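Thioredoxin (Thermosipho africanus, PDB 6MOS) probably works as a small thiol-disulfide oxidoreductase, using a redox-active CxxC cysteine pair to reduce disulfide bonds in partner proteins. Local coordinates at residues M28-F33 and P46-I51; E90-A95 and I104-R109. All coordinates share one frame; numbering follows the deposited sequence.

Contact 1. Residues M28-F33 and P46-I51; sequences MKIEYF and PKIQTI
Ile48 meets the strand 29-33 with both of its branches, each finding a different side chain. Its CG2 methyl sits over one face of the Tyr32 ring in a CH-pi contact, 4.0 Å from the ring centroid and 17° off the ring normal. The methyl is displaced toward the rim, and its closest ring atom is Tyr32 CD1, 3.8 Å from Ile48 CG2. The other branch turns to Ile30: the two side chains reach toward each other tip to tip, and their nearest atoms, Ile48 CG1 and Ile30 CG2, are 4.1 Å apart. The first torsion of Ile48 explains this division, since CG1 is anti to the backbone N (chi1 -169°) while CG2 lies between N and the carbonyl carbon, set to cover the ring.

Tyr32 and Ile30 are two apart on the strand and so project from the same side of the sheet, toward the helix, whereas Glu31 between them points away. The pairing belongs to the beta-alpha-beta unit of the thioredoxin fold, in which strand 29-34 leads through helix 39-55 into the parallel strand 58-63; Ile59 of that last strand touches both Ile30 and Ile48. The Tyr32 hydroxyl reaches back to the start of the same helix and hydrogen-bonds to the carbonyl oxygen of Cys41, half of the Cys38-Cys41 disulfide. Ring face and ring hydroxyl thus meet two points about two turns apart on one helix, which should limit rotation of the phenol.

On the far side of the sheet Glu31 OE2 takes a salt bridge from Lys29 NZ at 2.8 Å through its anti lone pair, and Lys29 NZ also pairs with Glu60. Along the exposed flank of the helix, Thr50 OG1 and Thr50 N approach Pro46 O from opposite faces of its carbonyl plane, the hydroxyl bond measuring 3.2 Å.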
ATOM      1  N   MET A  28      -7.222  10.240   1.553  1.00 32.14           N
ATOM      2  CA  MET A  28      -6.150   9.339   1.096  1.00 29.57           C
ATOM      3  C   MET A  28      -6.566   7.883   1.201  1.00 38.34           C
ATOM      4  O   MET A  28      -7.612   7.555   1.762  1.00 39.54           O
ATOM      5  CB  MET A  28      -4.870   9.564   1.889  1.00 32.06           C
ATOM      6  CG  MET A  28      -4.194  10.890   1.608  1.00 39.34           C
ATOM      7  SD  MET A  28      -2.762  11.082   2.675  1.00 47.38           S
ATOM      8  CE  MET A  28      -1.598   9.939   1.929  1.00 34.22           C
ATOM      9  N   LYS A  29      -5.732   7.002   0.660  1.00 31.25           N
ATOM     10  CA  LYS A  29      -6.052   5.587   0.660  1.00 25.75           C
ATOM     11  C   LYS A  29      -4.760   4.821   0.463  1.00 21.93           C
ATOM     12  O   LYS A  29      -3.905   5.236  -0.325  1.00 29.53           O
ATOM     13  CB  LYS A  29      -7.034   5.221  -0.454  1.00 24.36           C
ATOM     14  CG  LYS A  29      -7.602   3.830  -0.302  1.00 28.02           C
ATOM     15  CD  LYS A  29      -8.090   3.276  -1.624  1.00 33.62           C
ATOM     16  CE  LYS A  29      -8.696   1.904  -1.423  1.00 33.84           C
ATOM     17  NZ  LYS A  29      -9.288   1.351  -2.675  1.00 29.31           N
ATOM     18  N   ILE A  30      -4.620   3.722   1.198  1.00 24.41           N
ATOM     19  CA  ILE A  30      -3.556   2.752   0.979  1.00 19.25           C
ATOM     20  C   ILE A  30      -4.158   1.516   0.333  1.00 21.65           C
ATOM     21  O   ILE A  30      -5.163   0.986   0.816  1.00 24.85           O
ATOM     22  CB  ILE A  30      -2.850   2.378   2.290  1.00 26.01           C
ATOM     23  CG1 ILE A  30      -2.223   3.630   2.921  1.00 34.06           C
ATOM     24  CG2 ILE A  30      -1.836   1.242   2.044  1.00 26.36           C
ATOM     25  CD1 ILE A  30      -1.678   3.405   4.318  1.00 34.29           C
ATOM     26  N   GLU A  31      -3.543   1.055  -0.753  1.00 22.48           N
ATOM     27  CA  GLU A  31      -3.902  -0.209  -1.382  1.00 18.46           C
ATOM     28  C   GLU A  31      -2.731  -1.163  -1.196  1.00 22.24           C
ATOM     29  O   GLU A  31      -1.605  -0.838  -1.578  1.00 24.35           O
ATOM     30  CB  GLU A  31      -4.239  -0.013  -2.859  1.00 16.58           C
ATOM     31  CG  GLU A  31      -5.639   0.655  -3.003  1.00 21.44           C
ATOM     32  CD  GLU A  31      -6.105   0.851  -4.438  1.00 26.76           C
ATOM     33  OE1 GLU A  31      -5.302   0.677  -5.355  1.00 28.45           O
ATOM     34  OE2 GLU A  31      -7.300   1.215  -4.653  1.00 28.36           O
ATOM     35  N   TYR A  32      -2.998  -2.319  -0.588  1.00 17.61           N
ATOM     36  CA  TYR A  32      -1.970  -3.298  -0.240  1.00 20.30           C
ATOM     37  C   TYR A  32      -2.252  -4.559  -1.042  1.00 21.88           C
ATOM     38  O   TYR A  32      -3.271  -5.212  -0.816  1.00 22.45           O
ATOM     39  CB  TYR A  32      -2.002  -3.587   1.256  1.00 21.73           C
ATOM     40  CG  TYR A  32      -0.926  -4.534   1.722  1.00 21.69           C
ATOM     41  CD1 TYR A  32       0.377  -4.103   1.840  1.00 22.72           C
ATOM     42  CD2 TYR A  32      -1.225  -5.847   2.059  1.00 20.16           C
ATOM     43  CE1 TYR A  32       1.372  -4.967   2.257  1.00 26.05           C
ATOM     44  CE2 TYR A  32      -0.232  -6.728   2.481  1.00 28.44           C
ATOM     45  CZ  TYR A  32       1.063  -6.275   2.576  1.00 26.56           C
ATOM     46  OH  TYR A  32       2.068  -7.127   3.004  1.00 31.46           O
ATOM     47  N   PHE A  33      -1.361  -4.902  -1.968  1.00 21.53           N
ATOM     48  CA  PHE A  33      -1.544  -6.056  -2.844  1.00 20.29           C
ATOM     49  C   PHE A  33      -0.741  -7.230  -2.308  1.00 25.49           C
ATOM     50  O   PHE A  33       0.456  -7.096  -2.039  1.00 19.92           O
ATOM     51  CB  PHE A  33      -1.124  -5.741  -4.280  1.00 18.74           C
ATOM     52  CG  PHE A  33      -1.913  -4.618  -4.911  1.00 21.25           C
ATOM     53  CD1 PHE A  33      -1.532  -3.295  -4.724  1.00 23.23           C
ATOM     54  CD2 PHE A  33      -3.029  -4.891  -5.688  1.00 26.54           C
ATOM     55  CE1 PHE A  33      -2.256  -2.252  -5.305  1.00 23.48           C
ATOM     56  CE2 PHE A  33      -3.763  -3.857  -6.274  1.00 23.80           C
ATOM     57  CZ  PHE A  33      -3.379  -2.541  -6.080  1.00 23.08           C
ATOM     58  N   PRO A  46       0.247  -6.682   9.121  1.00 31.60           N
ATOM     59  CA  PRO A  46      -0.156  -5.988  10.355  1.00 34.68           C
ATOM     60  C   PRO A  46       0.524  -4.643  10.532  1.00 33.79           C
ATOM     61  O   PRO A  46      -0.080  -3.723  11.098  1.00 37.29           O
ATOM     62  CB  PRO A  46       0.227  -6.981  11.461  1.00 38.66           C
ATOM     63  CG  PRO A  46       1.256  -7.840  10.861  1.00 32.00           C
ATOM     64  CD  PRO A  46       0.910  -7.965   9.418  1.00 31.50           C
ATOM     65  N   LYS A  47       1.757  -4.492  10.048  1.00 33.23           N
ATOM     66  CA  LYS A  47       2.414  -3.194  10.111  1.00 28.63           C
ATOM     67  C   LYS A  47       1.673  -2.177   9.259  1.00 31.77           C
ATOM     68  O   LYS A  47       1.386  -1.064   9.712  1.00 32.45           O
ATOM     69  CB  LYS A  47       3.864  -3.311   9.648  1.00 29.76           C
ATOM     70  CG  LYS A  47       4.686  -4.406  10.320  1.00 34.32           C
ATOM     71  CD  LYS A  47       6.097  -4.423   9.737  1.00 39.51           C
ATOM     72  CE  LYS A  47       6.958  -5.555  10.295  1.00 39.78           C
ATOM     73  NZ  LYS A  47       7.401  -5.279  11.691  1.00 54.28           N
ATOM     74  N   ILE A  48       1.368  -2.539   8.009  1.00 30.46           N
ATOM     75  CA  ILE A  48       0.733  -1.573   7.121  1.00 33.59           C
ATOM     76  C   ILE A  48      -0.661  -1.236   7.628  1.00 35.15           C
ATOM     77  O   ILE A  48      -1.107  -0.089   7.518  1.00 30.39           O
ATOM     78  CB  ILE A  48       0.728  -2.085   5.665  1.00 28.41           C
ATOM     79  CG1 ILE A  48       0.322  -0.967   4.699  1.00 30.30           C
ATOM     80  CG2 ILE A  48      -0.182  -3.286   5.476  1.00 31.97           C
ATOM     81  CD1 ILE A  48       1.372   0.132   4.573  1.00 37.86           C
ATOM     82  N   GLN A  49      -1.349  -2.205   8.233  1.00 32.60           N
ATOM     83  CA  GLN A  49      -2.658  -1.926   8.819  1.00 35.52           C
ATOM     84  C   GLN A  49      -2.544  -0.956   9.985  1.00 37.84           C
ATOM     85  O   GLN A  49      -3.371  -0.047  10.132  1.00 42.12           O
ATOM     86  CB  GLN A  49      -3.307  -3.229   9.270  1.00 37.59           C
ATOM     87  CG  GLN A  49      -3.748  -4.090   8.121  1.00 40.25           C
ATOM     88  CD  GLN A  49      -4.591  -5.260   8.569  1.00 51.92           C
ATOM     89  OE1 GLN A  49      -5.587  -5.596   7.929  1.00 53.53           O
ATOM     90  NE2 GLN A  49      -4.195  -5.892   9.674  1.00 50.88           N
ATOM     91  N   THR A  50      -1.526  -1.134  10.822  1.00 35.11           N
ATOM     92  CA  THR A  50      -1.330  -0.229  11.944  1.00 37.34           C
ATOM     93  C   THR A  50      -0.989   1.171  11.458  1.00 39.47           C
ATOM     94  O   THR A  50      -1.528   2.157  11.972  1.00 40.13           O
ATOM     95  CB  THR A  50      -0.240  -0.786  12.857  1.00 45.73           C
ATOM     96  OG1 THR A  50      -0.766  -1.904  13.587  1.00 53.89           O
ATOM     97  CG2 THR A  50       0.258   0.281  13.825  1.00 47.40           C
ATOM     98  N   ILE A  51      -0.111   1.268  10.454  1.00 37.16           N
ATOM     99  CA  ILE A  51       0.207   2.555   9.835  1.00 35.83           C
ATOM    100  C   ILE A  51      -1.068   3.266   9.400  1.00 36.64           C
ATOM    101  O   ILE A  51      -1.247   4.466   9.644  1.00 40.39           O
ATOM    102  CB  ILE A  51       1.160   2.349   8.644  1.00 31.58           C
ATOM    103  CG1 ILE A  51       2.525   1.868   9.129  1.00 37.96           C
ATOM    104  CG2 ILE A  51       1.309   3.625   7.831  1.00 36.59           C
ATOM    105  CD1 ILE A  51       3.325   1.174   8.045  1.00 42.39           C
TER

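Contact 2. Residues E90-A95 and I104-R109; sequences EIKRFA and INTIER
Thr106 lays its CG2 methyl across the base of the Lys92 side chain, 3.9 Å from Lys92 CB, the two side chains crossing at about a right angle. Here helix 100-115 packs against strand 89-95, an outermost strand of the thioredoxin-fold sheet, and the short segments run nearly antiparallel, their axes 9.7 Å apart. A classic beta bulge, in which Ile91 and Lys92 both face Ile84, lets these two consecutive residues point toward the helix, and Ile91 CG2 comes to 4.4 Å from Thr106 CG2. Farther along the strand Phe94 arrives edge first: its CZ lies 3.4 Å from Thr106 OG1, with Thr106 CB in the plane of the ring. With OG1 anti to the carbonyl carbon (chi1 -64°), the hydroxyl faces this ring edge and also hydrogen-bonds to the backbone oxygen of Glu102, one turn earlier. A glycine in place of Thr106 would probably open a gap between Lys92 and the Phe94 edge and leave the Glu102 carbonyl without its hydroxyl partner. On the other side of the strand, Arg93 grips Glu90 side-on, and Lys74 pairs with the same carboxylate. The NE bond meets Glu90 OE2 27° out of the carboxylate plane, whereas Arg93 NH2 reaches Glu90 OE1 at 3.2 Å with a nearly straight N-H...O angle of 178°.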
ATOM      1  N   GLU A  90      -2.500   8.497  -7.851  1.00 37.96           N
ATOM      2  CA  GLU A  90      -1.433   7.661  -7.309  1.00 32.92           C
ATOM      3  C   GLU A  90      -0.264   8.536  -6.866  1.00 37.19           C
ATOM      4  O   GLU A  90       0.455   9.094  -7.704  1.00 47.41           O
ATOM      5  CB  GLU A  90      -0.999   6.631  -8.345  1.00 41.22           C
ATOM      6  CG  GLU A  90       0.041   5.680  -7.833  1.00 35.14           C
ATOM      7  CD  GLU A  90       0.210   4.452  -8.716  1.00 36.16           C
ATOM      8  OE1 GLU A  90      -0.795   3.948  -9.265  1.00 35.43           O
ATOM      9  OE2 GLU A  90       1.353   3.988  -8.857  1.00 36.27           O
ATOM     10  N   ILE A  91      -0.072   8.640  -5.542  1.00 30.59           N
ATOM     11  CA  ILE A  91       1.002   9.440  -4.941  1.00 33.52           C
ATOM     12  C   ILE A  91       2.341   8.723  -5.018  1.00 34.43           C
ATOM     13  O   ILE A  91       3.383   9.349  -5.260  1.00 34.09           O
ATOM     14  CB  ILE A  91       0.647   9.765  -3.479  1.00 31.09           C
ATOM     15  CG1 ILE A  91      -0.506  10.740  -3.401  1.00 35.81           C
ATOM     16  CG2 ILE A  91       1.852  10.311  -2.720  1.00 35.99           C
ATOM     17  CD1 ILE A  91      -1.103  10.772  -2.019  1.00 44.95           C
ATOM     18  N   LYS A  92       2.346   7.413  -4.784  1.00 28.23           N
ATOM     19  CA  LYS A  92       3.597   6.667  -4.742  1.00 28.40           C
ATOM     20  C   LYS A  92       3.290   5.180  -4.755  1.00 27.94           C
ATOM     21  O   LYS A  92       2.352   4.732  -4.090  1.00 28.02           O
ATOM     22  CB  LYS A  92       4.409   7.029  -3.489  1.00 29.57           C
ATOM     23  CG  LYS A  92       5.859   6.567  -3.525  1.00 35.61           C
ATOM     24  CD  LYS A  92       6.712   7.517  -4.352  1.00 41.52           C
ATOM     25  CE  LYS A  92       8.172   7.415  -3.948  1.00 45.33           C
ATOM     26  NZ  LYS A  92       8.649   5.998  -3.971  1.00 57.49           N
ATOM     27  N   ARG A  93       4.075   4.425  -5.520  1.00 26.23           N
ATOM     28  CA  ARG A  93       3.965   2.978  -5.570  1.00 22.59           C
ATOM     29  C   ARG A  93       5.245   2.371  -5.009  1.00 30.30           C
ATOM     30  O   ARG A  93       6.350   2.870  -5.271  1.00 27.28           O
ATOM     31  CB  ARG A  93       3.703   2.504  -7.008  1.00 34.39           C
ATOM     32  CG  ARG A  93       3.543   1.005  -7.171  1.00 32.78           C
ATOM     33  CD  ARG A  93       3.286   0.629  -8.623  1.00 29.47           C
ATOM     34  NE  ARG A  93       2.044   1.196  -9.130  1.00 30.94           N
ATOM     35  CZ  ARG A  93       1.272   0.595 -10.035  1.00 31.11           C
ATOM     36  NH1 ARG A  93       1.627  -0.589 -10.517  1.00 31.96           N
ATOM     37  NH2 ARG A  93       0.146   1.167 -10.440  1.00 28.94           N
ATOM     38  N   PHE A  94       5.093   1.325  -4.198  1.00 24.38           N
ATOM     39  CA  PHE A  94       6.223   0.577  -3.651  1.00 26.09           C
ATOM     40  C   PHE A  94       6.114  -0.868  -4.116  1.00 27.32           C
ATOM     41  O   PHE A  94       5.132  -1.543  -3.814  1.00 23.16           O
ATOM     42  CB  PHE A  94       6.242   0.624  -2.122  1.00 23.86           C
ATOM     43  CG  PHE A  94       6.243   2.007  -1.545  1.00 24.27           C
ATOM     44  CD1 PHE A  94       5.056   2.701  -1.360  1.00 30.18           C
ATOM     45  CD2 PHE A  94       7.430   2.611  -1.159  1.00 33.68           C
ATOM     46  CE1 PHE A  94       5.054   3.979  -0.813  1.00 29.51           C
ATOM     47  CE2 PHE A  94       7.430   3.892  -0.604  1.00 34.55           C
ATOM     48  CZ  PHE A  94       6.246   4.572  -0.437  1.00 33.46           C
ATOM     49  N   ALA A  95       7.120  -1.351  -4.837  1.00 30.48           N
ATOM     50  CA  ALA A  95       7.130  -2.755  -5.224  1.00 21.82           C
ATOM     51  C   ALA A  95       8.580  -3.203  -5.333  1.00 30.18           C
ATOM     52  O   ALA A  95       9.492  -2.377  -5.428  1.00 37.20           O
ATOM     53  CB  ALA A  95       6.402  -2.989  -6.546  1.00 26.14           C
ATOM     54  N   ILE A 104       5.947   4.780   5.552  1.00 29.72           N
ATOM     55  CA  ILE A 104       5.611   5.758   6.583  1.00 30.07           C
ATOM     56  C   ILE A 104       6.165   7.124   6.214  1.00 27.84           C
ATOM     57  O   ILE A 104       5.484   8.152   6.359  1.00 30.21           O
ATOM     58  CB  ILE A 104       6.124   5.295   7.958  1.00 35.15           C
ATOM     59  CG1 ILE A 104       5.403   4.018   8.387  1.00 32.42           C
ATOM     60  CG2 ILE A 104       5.911   6.398   8.997  1.00 34.97           C
ATOM     61  CD1 ILE A 104       6.033   3.329   9.581  1.00 35.81           C
ATOM     62  N   ASN A 105       7.409   7.159   5.727  1.00 29.78           N
ATOM     63  CA  ASN A 105       8.036   8.432   5.400  1.00 32.81           C
ATOM     64  C   ASN A 105       7.276   9.158   4.297  1.00 37.53           C
ATOM     65  O   ASN A 105       7.110  10.382   4.354  1.00 30.19           O
ATOM     66  CB  ASN A 105       9.489   8.205   4.997  1.00 42.94           C
ATOM     67  CG  ASN A 105      10.353   9.397   5.291  1.00 57.86           C
ATOM     68  OD1 ASN A 105      10.836  10.066   4.374  1.00 56.87           O
ATOM     69  ND2 ASN A 105      10.546   9.686   6.577  1.00 58.76           N
ATOM     70  N   THR A 106       6.798   8.422   3.289  1.00 28.17           N
ATOM     71  CA  THR A 106       6.054   9.055   2.204  1.00 29.47           C
ATOM     72  C   THR A 106       4.721   9.594   2.702  1.00 27.17           C
ATOM     73  O   THR A 106       4.313  10.703   2.326  1.00 28.61           O
ATOM     74  CB  THR A 106       5.840   8.066   1.053  1.00 31.97           C
ATOM     75  OG1 THR A 106       7.105   7.705   0.486  1.00 35.21           O
ATOM     76  CG2 THR A 106       4.965   8.672  -0.033  1.00 32.23           C
ATOM     77  N   ILE A 107       4.034   8.827   3.553  1.00 27.21           N
ATOM     78  CA  ILE A 107       2.763   9.289   4.100  1.00 28.03           C
ATOM     79  C   ILE A 107       2.972  10.555   4.918  1.00 32.95           C
ATOM     80  O   ILE A 107       2.209  11.522   4.801  1.00 31.45           O
ATOM     81  CB  ILE A 107       2.096   8.172   4.926  1.00 29.20           C
ATOM     82  CG1 ILE A 107       1.772   6.979   4.032  1.00 28.44           C
ATOM     83  CG2 ILE A 107       0.840   8.676   5.606  1.00 35.38           C
ATOM     84  CD1 ILE A 107       1.018   5.851   4.738  1.00 33.02           C
ATOM     85  N   GLU A 108       4.035  10.590   5.727  1.00 29.63           N
ATOM     86  CA  GLU A 108       4.279  11.771   6.553  1.00 28.96           C
ATOM     87  C   GLU A 108       4.644  12.981   5.704  1.00 25.77           C
ATOM     88  O   GLU A 108       4.102  14.077   5.915  1.00 33.70           O
ATOM     89  CB  GLU A 108       5.368  11.476   7.584  1.00 32.41           C
ATOM     90  CG  GLU A 108       4.819  10.735   8.784  1.00 38.54           C
ATOM     91  CD  GLU A 108       5.816  10.593   9.914  1.00 49.44           C
ATOM     92  OE1 GLU A 108       7.035  10.636   9.646  1.00 56.46           O
ATOM     93  OE2 GLU A 108       5.372  10.438  11.075  1.00 57.67           O
ATOM     94  N   ARG A 109       5.534  12.806   4.727  1.00 26.06           N
ATOM     95  CA  ARG A 109       5.906  13.924   3.864  1.00 31.32           C
ATOM     96  C   ARG A 109       4.706  14.450   3.093  1.00 28.43           C
ATOM     97  O   ARG A 109       4.528  15.669   2.964  1.00 30.43           O
ATOM     98  CB  ARG A 109       7.014  13.509   2.896  1.00 35.40           C
ATOM     99  CG  ARG A 109       8.357  13.197   3.544  1.00 39.95           C
ATOM    100  CD  ARG A 109       9.509  13.465   2.583  1.00 41.73           C
ATOM    101  NE  ARG A 109       9.177  13.098   1.208  1.00 54.17           N
ATOM    102  CZ  ARG A 109       9.294  11.869   0.711  1.00 50.11           C
ATOM    103  NH1 ARG A 109       9.727  10.880   1.481  1.00 50.92           N
ATOM    104  NH2 ARG A 109       8.966  11.630  -0.555  1.00 53.13           N
TER

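Overall arrangement
Both contacts set a helix against the same mixed sheet, but at different depths. Contact 1 lies at an inner strand, its centre about 5 Å from the centre of the chain, and all its touching residues are buried and joined by apolar and CH-pi packing. Contact 2, whose centre is about 8 Å from the centre of the chain, covers an edge strand and is only partly buried, bringing a threonine hydroxyl and an aliphatic stretch of lysine into the interface. The two join through a hydrophobic seam: Ile51 CD1 touches Ile104 CG1 at 3.5 Å, joining helix 39-55 to helix 100-115, while Ile30 CD1 of strand 29-34 meets Ile107 CD1 of helix 100-115 at 3.7 Å.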